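Local coordinates for probable spore coat polysaccharide biosynthesis protein E (Chromobacterium violaceum ATCC 12472, PDB 3G8R) that probably acts as an N-acylneuraminate-9-phosphate synthase of the NeuB family, here represented by its zinc-binding barrel and SAF domain, at residues 9-14 with 42-47; 91-96 with 112-117. All blocks are in the same frame, centred on the assembly; numbering follows the deposited sequence.

Contact 1 of 2, residues 9-14 with 42-47; sequences IFEMAN and GFKLQY
Glu11 OE2 is held by two side chains of the neighbouring strand. Lys44 NZ forms a salt bridge to Glu11 OE2 at 2.8 Å. Gln46 NE2 donates a hydrogen bond to Glu11 OE2 at 3.2 Å, nearly in the plane of its own amide but 65° out of the carboxylate plane. Both strands belong to the closed eight-stranded parallel sheet of a TIM barrel, and helix 21-33 connects them as a beta-alpha-beta crossover. Glu11 has CG anti to the backbone N (chi1 168°), and a bend at chi2 carries the carboxylate to Lys44. The model is too tight where Lys44 CE meets this carboxylate, so the finer placing there is doubtful. Lys44 NZ is also hydrogen-bonded to Thr97 OG1. The Glu11 side chain lies about 4 Å from both the bound zinc ion and the side chain of the zinc ligand His225, which places this polar cluster beside the metal site.

The backbones pair in parallel. Lys44 N hydrogen-bonds to Phe10 O at 2.7 Å. Phe10 N hydrogen-bonds to Gly42 O, and Met12 N to Lys44 O. On the other face of the sheet, Phe10 CB sits over the centre of the Phe43 ring, 3.8 Å from its centroid, a CH-pi contact. The two rings meet obliquely, with planes at 52°. Phe43 also packs on Met87 of helix 77-89. Gln46 OE1 is hydrogen-bonded to Arg48, while Gln46 NE2 lies 3.7 Å from Ala13 CB.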
ATOM      1  N   ILE A   9      -2.933 -10.672 -15.768  1.00 39.91           N
ATOM      2  CA  ILE A   9      -2.350 -11.221 -16.973  1.00 38.76           C
ATOM      3  C   ILE A   9      -1.421 -12.395 -16.701  1.00 38.00           C
ATOM      4  O   ILE A   9      -0.532 -12.343 -15.840  1.00 37.71           O
ATOM      5  CB  ILE A   9      -1.601 -10.159 -17.763  1.00 38.60           C
ATOM      6  CG1 ILE A   9      -2.502  -8.962 -18.049  1.00 29.34           C
ATOM      7  CG2 ILE A   9      -1.139 -10.745 -19.063  1.00 29.30           C
ATOM      8  CD1 ILE A   9      -1.757  -7.786 -18.653  1.00 38.46           C
ATOM      9  N   PHE A  10      -1.623 -13.452 -17.474  1.00 37.71           N
ATOM     10  CA  PHE A  10      -0.863 -14.668 -17.298  1.00 37.66           C
ATOM     11  C   PHE A  10       0.086 -14.844 -18.437  1.00 37.70           C
ATOM     12  O   PHE A  10      -0.338 -15.105 -19.548  1.00 37.60           O
ATOM     13  CB  PHE A  10      -1.812 -15.829 -17.226  1.00 37.33           C
ATOM     14  CG  PHE A  10      -2.907 -15.608 -16.261  1.00 33.06           C
ATOM     15  CD1 PHE A  10      -2.614 -15.484 -14.897  1.00 36.58           C
ATOM     16  CD2 PHE A  10      -4.228 -15.499 -16.702  1.00 36.73           C
ATOM     17  CE1 PHE A  10      -3.609 -15.267 -13.992  1.00 32.33           C
ATOM     18  CE2 PHE A  10      -5.261 -15.290 -15.790  1.00 32.62           C
ATOM     19  CZ  PHE A  10      -4.953 -15.165 -14.433  1.00 36.90           C
ATOM     20  N   GLU A  11       1.368 -14.687 -18.135  1.00 38.71           N
ATOM     21  CA  GLU A  11       2.429 -14.763 -19.122  1.00 40.66           C
ATOM     22  C   GLU A  11       2.815 -16.203 -19.345  1.00 41.20           C
ATOM     23  O   GLU A  11       3.251 -16.868 -18.420  1.00 41.25           O
ATOM     24  CB  GLU A  11       3.645 -13.998 -18.616  1.00 41.60           C
ATOM     25  CG  GLU A  11       4.902 -14.233 -19.397  1.00 65.41           C
ATOM     26  CD  GLU A  11       5.000 -13.377 -20.638  1.00 43.54           C
ATOM     27  OE1 GLU A  11       4.271 -13.654 -21.625  1.00 65.67           O
ATOM     28  OE2 GLU A  11       5.834 -12.444 -20.629  1.00 65.64           O
HETATM   29  N   MSE A  12       2.635 -16.697 -20.564  1.00 41.81           N
HETATM   30  CA  MSE A  12       3.071 -18.062 -20.876  1.00 41.91           C
HETATM   31  C   MSE A  12       4.544 -18.030 -21.201  1.00 42.85           C
HETATM   32  O   MSE A  12       5.259 -18.990 -20.937  1.00 44.04           O
HETATM   33  CB  MSE A  12       2.317 -18.622 -22.072  1.00 40.85           C
HETATM   34  CG  MSE A  12       2.266 -20.143 -22.138  1.00 36.15           C
HETATM   35 SE   MSE A  12       1.169 -20.679 -23.474  1.00 38.26          SE
HETATM   36  CE  MSE A  12       2.088 -20.011 -24.824  1.00 35.68           C
ATOM     37  N   ALA A  13       4.986 -16.906 -21.756  1.00 42.54           N
ATOM     38  CA  ALA A  13       6.322 -16.761 -22.287  1.00 43.11           C
ATOM     39  C   ALA A  13       6.594 -17.964 -23.173  1.00 43.57           C
ATOM     40  O   ALA A  13       5.860 -18.205 -24.139  1.00 43.74           O
ATOM     41  CB  ALA A  13       7.347 -16.650 -21.180  1.00 43.76           C
ATOM     42  N   ASN A  14       7.623 -18.727 -22.845  1.00 43.75           N
ATOM     43  CA  ASN A  14       7.940 -19.863 -23.665  1.00 44.63           C
ATOM     44  C   ASN A  14       7.629 -21.122 -22.941  1.00 46.00           C
ATOM     45  O   ASN A  14       8.004 -22.188 -23.384  1.00 46.89           O
ATOM     46  CB  ASN A  14       9.389 -19.813 -24.121  1.00 44.64           C
ATOM     47  CG  ASN A  14       9.662 -18.607 -25.003  1.00 56.63           C
ATOM     48  OD1 ASN A  14       8.997 -18.431 -26.025  1.00 45.25           O
ATOM     49  ND2 ASN A  14      10.618 -17.760 -24.610  1.00 44.63           N
ATOM     50  N   GLY A  42      -6.308 -11.714 -18.743  1.00 40.18           N
ATOM     51  CA  GLY A  42      -5.658 -11.812 -20.040  1.00 40.17           C
ATOM     52  C   GLY A  42      -4.547 -12.842 -19.999  1.00 39.82           C
ATOM     53  O   GLY A  42      -3.927 -13.055 -18.972  1.00 39.90           O
ATOM     54  N   PHE A  43      -4.329 -13.496 -21.131  1.00 39.82           N
ATOM     55  CA  PHE A  43      -3.250 -14.443 -21.305  1.00 39.14           C
ATOM     56  C   PHE A  43      -2.240 -13.890 -22.298  1.00 39.31           C
ATOM     57  O   PHE A  43      -2.603 -13.283 -23.294  1.00 38.27           O
ATOM     58  CB  PHE A  43      -3.815 -15.785 -21.793  1.00 38.30           C
ATOM     59  CG  PHE A  43      -3.353 -16.956 -20.966  1.00 36.70           C
ATOM     60  CD1 PHE A  43      -4.165 -17.484 -19.968  1.00 37.28           C
ATOM     61  CD2 PHE A  43      -2.072 -17.479 -21.126  1.00 37.54           C
ATOM     62  CE1 PHE A  43      -3.718 -18.527 -19.183  1.00 36.02           C
ATOM     63  CE2 PHE A  43      -1.637 -18.548 -20.348  1.00 35.69           C
ATOM     64  CZ  PHE A  43      -2.452 -19.071 -19.388  1.00 36.63           C
ATOM     65  N   LYS A  44      -0.960 -14.088 -22.022  1.00 41.21           N
ATOM     66  CA  LYS A  44       0.083 -13.450 -22.831  1.00 41.96           C
ATOM     67  C   LYS A  44       1.074 -14.414 -23.508  1.00 43.38           C
ATOM     68  O   LYS A  44       1.586 -15.359 -22.873  1.00 44.14           O
ATOM     69  CB  LYS A  44       0.835 -12.427 -22.012  1.00 41.52           C
ATOM     70  CG  LYS A  44       1.273 -11.270 -22.854  1.00 37.87           C
ATOM     71  CD  LYS A  44       2.358 -10.441 -22.198  1.00 43.49           C
ATOM     72  CE  LYS A  44       3.677 -11.194 -22.165  1.00 37.31           C
ATOM     73  NZ  LYS A  44       4.896 -10.286 -22.200  1.00 45.19           N
ATOM     74  N   LEU A  45       1.328 -14.141 -24.795  1.00 43.21           N
ATOM     75  CA  LEU A  45       2.372 -14.773 -25.607  1.00 42.43           C
ATOM     76  C   LEU A  45       3.524 -13.844 -25.902  1.00 43.16           C
ATOM     77  O   LEU A  45       3.437 -12.641 -25.692  1.00 43.75           O
ATOM     78  CB  LEU A  45       1.770 -15.154 -26.936  1.00 41.54           C
ATOM     79  CG  LEU A  45       1.160 -16.541 -26.996  1.00 29.39           C
ATOM     80  CD1 LEU A  45       1.237 -17.234 -25.653  1.00 40.94           C
ATOM     81  CD2 LEU A  45      -0.261 -16.354 -27.450  1.00 41.03           C
ATOM     82  N   GLN A  46       4.607 -14.401 -26.422  1.00 43.73           N
ATOM     83  CA  GLN A  46       5.770 -13.605 -26.840  1.00 42.87           C
ATOM     84  C   GLN A  46       6.050 -13.875 -28.297  1.00 42.62           C
ATOM     85  O   GLN A  46       6.244 -15.011 -28.679  1.00 43.15           O
ATOM     86  CB  GLN A  46       6.978 -14.006 -26.024  1.00 42.39           C
ATOM     87  CG  GLN A  46       6.962 -13.394 -24.651  1.00 53.58           C
ATOM     88  CD  GLN A  46       8.209 -13.684 -23.859  1.00 41.87           C
ATOM     89  OE1 GLN A  46       9.183 -14.205 -24.384  1.00 53.66           O
ATOM     90  NE2 GLN A  46       8.181 -13.353 -22.578  1.00 53.80           N
ATOM     91  N   TYR A  47       6.055 -12.847 -29.126  1.00 42.20           N
ATOM     92  CA  TYR A  47       6.303 -13.059 -30.539  1.00 41.87           C
ATOM     93  C   TYR A  47       7.664 -12.567 -30.893  1.00 42.69           C
ATOM     94  O   TYR A  47       7.961 -11.393 -30.700  1.00 43.18           O
ATOM     95  CB  TYR A  47       5.309 -12.288 -31.379  1.00 41.44           C
ATOM     96  CG  TYR A  47       3.974 -12.938 -31.553  1.00 44.38           C
ATOM     97  CD1 TYR A  47       3.570 -13.976 -30.728  1.00 40.70           C
ATOM     98  CD2 TYR A  47       3.093 -12.474 -32.518  1.00 40.69           C
ATOM     99  CE1 TYR A  47       2.334 -14.559 -30.880  1.00 44.58           C
ATOM    100  CE2 TYR A  47       1.855 -13.047 -32.677  1.00 44.53           C
ATOM    101  CZ  TYR A  47       1.479 -14.094 -31.854  1.00 40.67           C
ATOM    102  OH  TYR A  47       0.245 -14.680 -31.996  1.00 44.73           O
TER

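Contact 2 of 2, residues 91-96 with 112-117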
ATOM      1  N   GLY A  91     -12.150 -17.205 -22.509  1.00 43.22           N
ATOM      2  CA  GLY A  91     -12.607 -15.913 -22.031  1.00 42.21           C
ATOM      3  C   GLY A  91     -11.456 -15.047 -21.591  1.00 41.18           C
ATOM      4  O   GLY A  91     -11.626 -14.137 -20.773  1.00 41.88           O
ATOM      5  N   PHE A  92     -10.284 -15.296 -22.142  1.00 39.09           N
ATOM      6  CA  PHE A  92      -9.160 -14.457 -21.810  1.00 38.27           C
ATOM      7  C   PHE A  92      -9.001 -13.395 -22.845  1.00 38.73           C
ATOM      8  O   PHE A  92      -9.094 -13.681 -24.029  1.00 40.01           O
ATOM      9  CB  PHE A  92      -7.893 -15.290 -21.759  1.00 37.53           C
ATOM     10  CG  PHE A  92      -7.845 -16.229 -20.596  1.00 32.26           C
ATOM     11  CD1 PHE A  92      -7.777 -15.736 -19.299  1.00 36.90           C
ATOM     12  CD2 PHE A  92      -7.856 -17.599 -20.794  1.00 37.09           C
ATOM     13  CE1 PHE A  92      -7.713 -16.587 -18.224  1.00 32.14           C
ATOM     14  CE2 PHE A  92      -7.799 -18.468 -19.712  1.00 32.13           C
ATOM     15  CZ  PHE A  92      -7.737 -17.972 -18.431  1.00 37.31           C
ATOM     16  N   LYS A  93      -8.781 -12.168 -22.421  1.00 38.65           N
ATOM     17  CA  LYS A  93      -8.125 -11.206 -23.302  1.00 40.55           C
ATOM     18  C   LYS A  93      -6.821 -11.829 -23.865  1.00 40.89           C
ATOM     19  O   LYS A  93      -5.980 -12.312 -23.104  1.00 40.69           O
ATOM     20  CB  LYS A  93      -7.811  -9.895 -22.556  1.00 41.83           C
ATOM     21  CG  LYS A  93      -8.702  -8.717 -22.939  1.00 61.02           C
ATOM     22  CD  LYS A  93      -9.165  -7.914 -21.723  1.00 44.21           C
ATOM     23  CE  LYS A  93     -10.595  -8.321 -21.261  1.00 61.80           C
ATOM     24  NZ  LYS A  93     -11.277  -7.282 -20.378  1.00 46.14           N
ATOM     25  N   ALA A  94      -6.699 -11.861 -25.197  1.00 40.40           N
ATOM     26  CA  ALA A  94      -5.485 -12.275 -25.869  1.00 39.48           C
ATOM     27  C   ALA A  94      -4.520 -11.111 -25.873  1.00 40.13           C
ATOM     28  O   ALA A  94      -4.783 -10.063 -26.468  1.00 40.71           O
ATOM     29  CB  ALA A  94      -5.797 -12.666 -27.264  1.00 39.01           C
ATOM     30  N   ILE A  95      -3.393 -11.295 -25.211  1.00 40.41           N
ATOM     31  CA  ILE A  95      -2.406 -10.253 -25.085  1.00 41.35           C
ATOM     32  C   ILE A  95      -1.084 -10.791 -25.584  1.00 41.78           C
ATOM     33  O   ILE A  95      -0.781 -11.958 -25.356  1.00 41.78           O
ATOM     34  CB  ILE A  95      -2.256  -9.891 -23.646  1.00 41.61           C
ATOM     35  CG1 ILE A  95      -3.526  -9.211 -23.185  1.00 40.26           C
ATOM     36  CG2 ILE A  95      -1.102  -8.977 -23.472  1.00 40.28           C
ATOM     37  CD1 ILE A  95      -3.708  -9.261 -21.701  1.00 42.47           C
ATOM     38  N   CYS A  96      -0.300  -9.951 -26.263  1.00 42.02           N
ATOM     39  CA  CYS A  96       0.986 -10.401 -26.812  1.00 42.33           C
ATOM     40  C   CYS A  96       2.143  -9.371 -26.830  1.00 42.16           C
ATOM     41  O   CYS A  96       1.938  -8.168 -27.033  1.00 42.66           O
ATOM     42  CB  CYS A  96       0.802 -10.988 -28.209  1.00 42.37           C
ATOM     43  SG  CYS A  96       2.359 -11.670 -28.823  1.00 57.00           S
ATOM     44  N   ILE A 112      -5.136 -10.304 -31.977  1.00 43.45           N
ATOM     45  CA  ILE A 112      -4.780 -10.096 -30.587  1.00 43.92           C
ATOM     46  C   ILE A 112      -5.292  -8.717 -30.183  1.00 44.62           C
ATOM     47  O   ILE A 112      -5.212  -7.797 -30.972  1.00 45.34           O
ATOM     48  CB  ILE A 112      -3.257 -10.230 -30.396  1.00 43.30           C
ATOM     49  CG1 ILE A 112      -2.885 -11.716 -30.326  1.00 35.77           C
ATOM     50  CG2 ILE A 112      -2.793  -9.496 -29.137  1.00 35.88           C
ATOM     51  CD1 ILE A 112      -1.673 -12.078 -31.105  1.00 42.21           C
ATOM     52  N   GLU A 113      -5.824  -8.594 -28.966  1.00 44.76           N
ATOM     53  CA  GLU A 113      -6.484  -7.376 -28.483  1.00 44.38           C
ATOM     54  C   GLU A 113      -5.538  -6.323 -27.933  1.00 43.32           C
ATOM     55  O   GLU A 113      -5.853  -5.133 -28.030  1.00 44.22           O
ATOM     56  CB  GLU A 113      -7.514  -7.706 -27.406  1.00 45.24           C
ATOM     57  CG  GLU A 113      -8.599  -8.690 -27.849  1.00 76.33           C
ATOM     58  CD  GLU A 113      -9.385  -9.276 -26.677  1.00 47.97           C
ATOM     59  OE1 GLU A 113     -10.048  -8.489 -25.942  1.00 76.53           O
ATOM     60  OE2 GLU A 113      -9.326 -10.521 -26.493  1.00 76.44           O
ATOM     61  N   ILE A 114      -4.408  -6.748 -27.358  1.00 41.24           N
ATOM     62  CA  ILE A 114      -3.462  -5.848 -26.649  1.00 39.99           C
ATOM     63  C   ILE A 114      -1.934  -6.111 -26.892  1.00 39.03           C
ATOM     64  O   ILE A 114      -1.500  -7.257 -27.127  1.00 39.09           O
ATOM     65  CB  ILE A 114      -3.757  -5.891 -25.127  1.00 39.99           C
ATOM     66  CG1 ILE A 114      -5.178  -5.389 -24.824  1.00 41.58           C
ATOM     67  CG2 ILE A 114      -2.691  -5.121 -24.321  1.00 42.33           C
ATOM     68  CD1 ILE A 114      -5.661  -5.579 -23.360  1.00 38.88           C
ATOM     69  N   ILE A 115      -1.134  -5.049 -26.822  1.00 38.39           N
ATOM     70  CA  ILE A 115       0.310  -5.143 -27.021  1.00 39.39           C
ATOM     71  C   ILE A 115       1.108  -4.918 -25.740  1.00 39.14           C
ATOM     72  O   ILE A 115       1.079  -3.830 -25.188  1.00 39.88           O
ATOM     73  CB  ILE A 115       0.805  -4.138 -28.112  1.00 40.41           C
ATOM     74  CG1 ILE A 115       0.278  -4.555 -29.484  1.00 41.28           C
ATOM     75  CG2 ILE A 115       2.348  -4.054 -28.149  1.00 40.56           C
ATOM     76  CD1 ILE A 115       0.225  -3.437 -30.516  1.00 40.25           C
ATOM     77  N   LYS A 116       1.825  -5.925 -25.253  1.00 38.68           N
ATOM     78  CA  LYS A 116       2.776  -5.617 -24.181  1.00 39.28           C
ATOM     79  C   LYS A 116       4.084  -5.209 -24.800  1.00 39.68           C
ATOM     80  O   LYS A 116       4.531  -5.822 -25.760  1.00 41.07           O
ATOM     81  CB  LYS A 116       3.016  -6.768 -23.216  1.00 39.17           C
ATOM     82  CG  LYS A 116       2.914  -6.328 -21.763  1.00 58.64           C
ATOM     83  CD  LYS A 116       4.223  -5.878 -21.107  1.00 40.84           C
ATOM     84  CE  LYS A 116       4.988  -7.086 -20.546  1.00 59.26           C
ATOM     85  NZ  LYS A 116       5.766  -6.773 -19.283  1.00 41.62           N
ATOM     86  N   ILE A 117       4.686  -4.161 -24.277  1.00 38.21           N
ATOM     87  CA  ILE A 117       6.070  -3.889 -24.563  1.00 38.12           C
ATOM     88  C   ILE A 117       6.957  -4.435 -23.435  1.00 38.89           C
ATOM     89  O   ILE A 117       6.806  -4.043 -22.275  1.00 40.91           O
ATOM     90  CB  ILE A 117       6.278  -2.385 -24.676  1.00 38.16           C
ATOM     91  CG1 ILE A 117       5.447  -1.846 -25.831  1.00 18.04           C
ATOM     92  CG2 ILE A 117       7.781  -2.019 -24.812  1.00 18.64           C
ATOM     93  CD1 ILE A 117       5.604  -0.341 -26.040  1.00 38.14           C
TER
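Lys93 meets Glu113 two residues after Gly91, which closes helix 77-89 in a Schellman motif. Lys93 CG lies 3.3 Å from Glu113 OE1, and the two side chains cross at about a right angle. The charged ends do not touch. Lys93 NZ instead forms a long and weak ion pair with Asp40.

Ala94 is bonded to Glu113 at both its N and its O. Ala94 N donates to Glu113 OE2 at 3.2 Å, from 57° above the carboxylate plane. Glu113 has CG anti to its carbonyl carbon (chi1 -57°), and the extended chain beyond brings the carboxylate back to Ala94. Ala94 O accepts a hydrogen bond from Glu113 N at 3.1 Å and a weak one from Ile114 N. Ile112 CG2 also lies against Ala94 O.

Ile95 pairs with Ile114. Their side chains lie side by side and point the same way, with Ile95 CG1 3.9 Å from Ile114 CB. These are the third and fourth strands of the TIM barrel, joined by helix 101-109 in a beta-alpha-beta unit. Ile95 and Ile114 face the barrel interior, where Ile95 also packs on Lys44 and Ile114 on Val139.

Cys96 and Ile115 lie on the opposite, helix-facing side. Cys96 N hydrogen-bonds to Ile114 O at 3.1 Å. Cys96 CB packs on Ile112 CD1. Cys96 O accepts a hydrogen bond from Lys116 N at 2.9 Å. The Lys116 side chain turns inward, and its NZ forms a salt bridge with Glu223 and a hydrogen bond with Ser141. That side chain passes about 6 Å from the bound zinc ion.

Overall arrangement
Contact 1 joins the first and second strands of the barrel, and contact 2 the third and fourth. They come in series along the chain, with contact 1 complete before contact 2 begins. Their centres are about 8 Å apart. Strands 40-47 and 93-98 are neighbours in the sheet, so the contacts also meet directly: Phe43 N and O probably bond to Lys93 O and Ile95 N. Glu223, on the last strand, links the lysines of the two contacts, with a salt bridge to Lys116 and a long, weak ion pair to Lys44. Together the contacts build half the wall of the zinc-binding barrel, whose zinc site lies at the C-terminal ends of the strands.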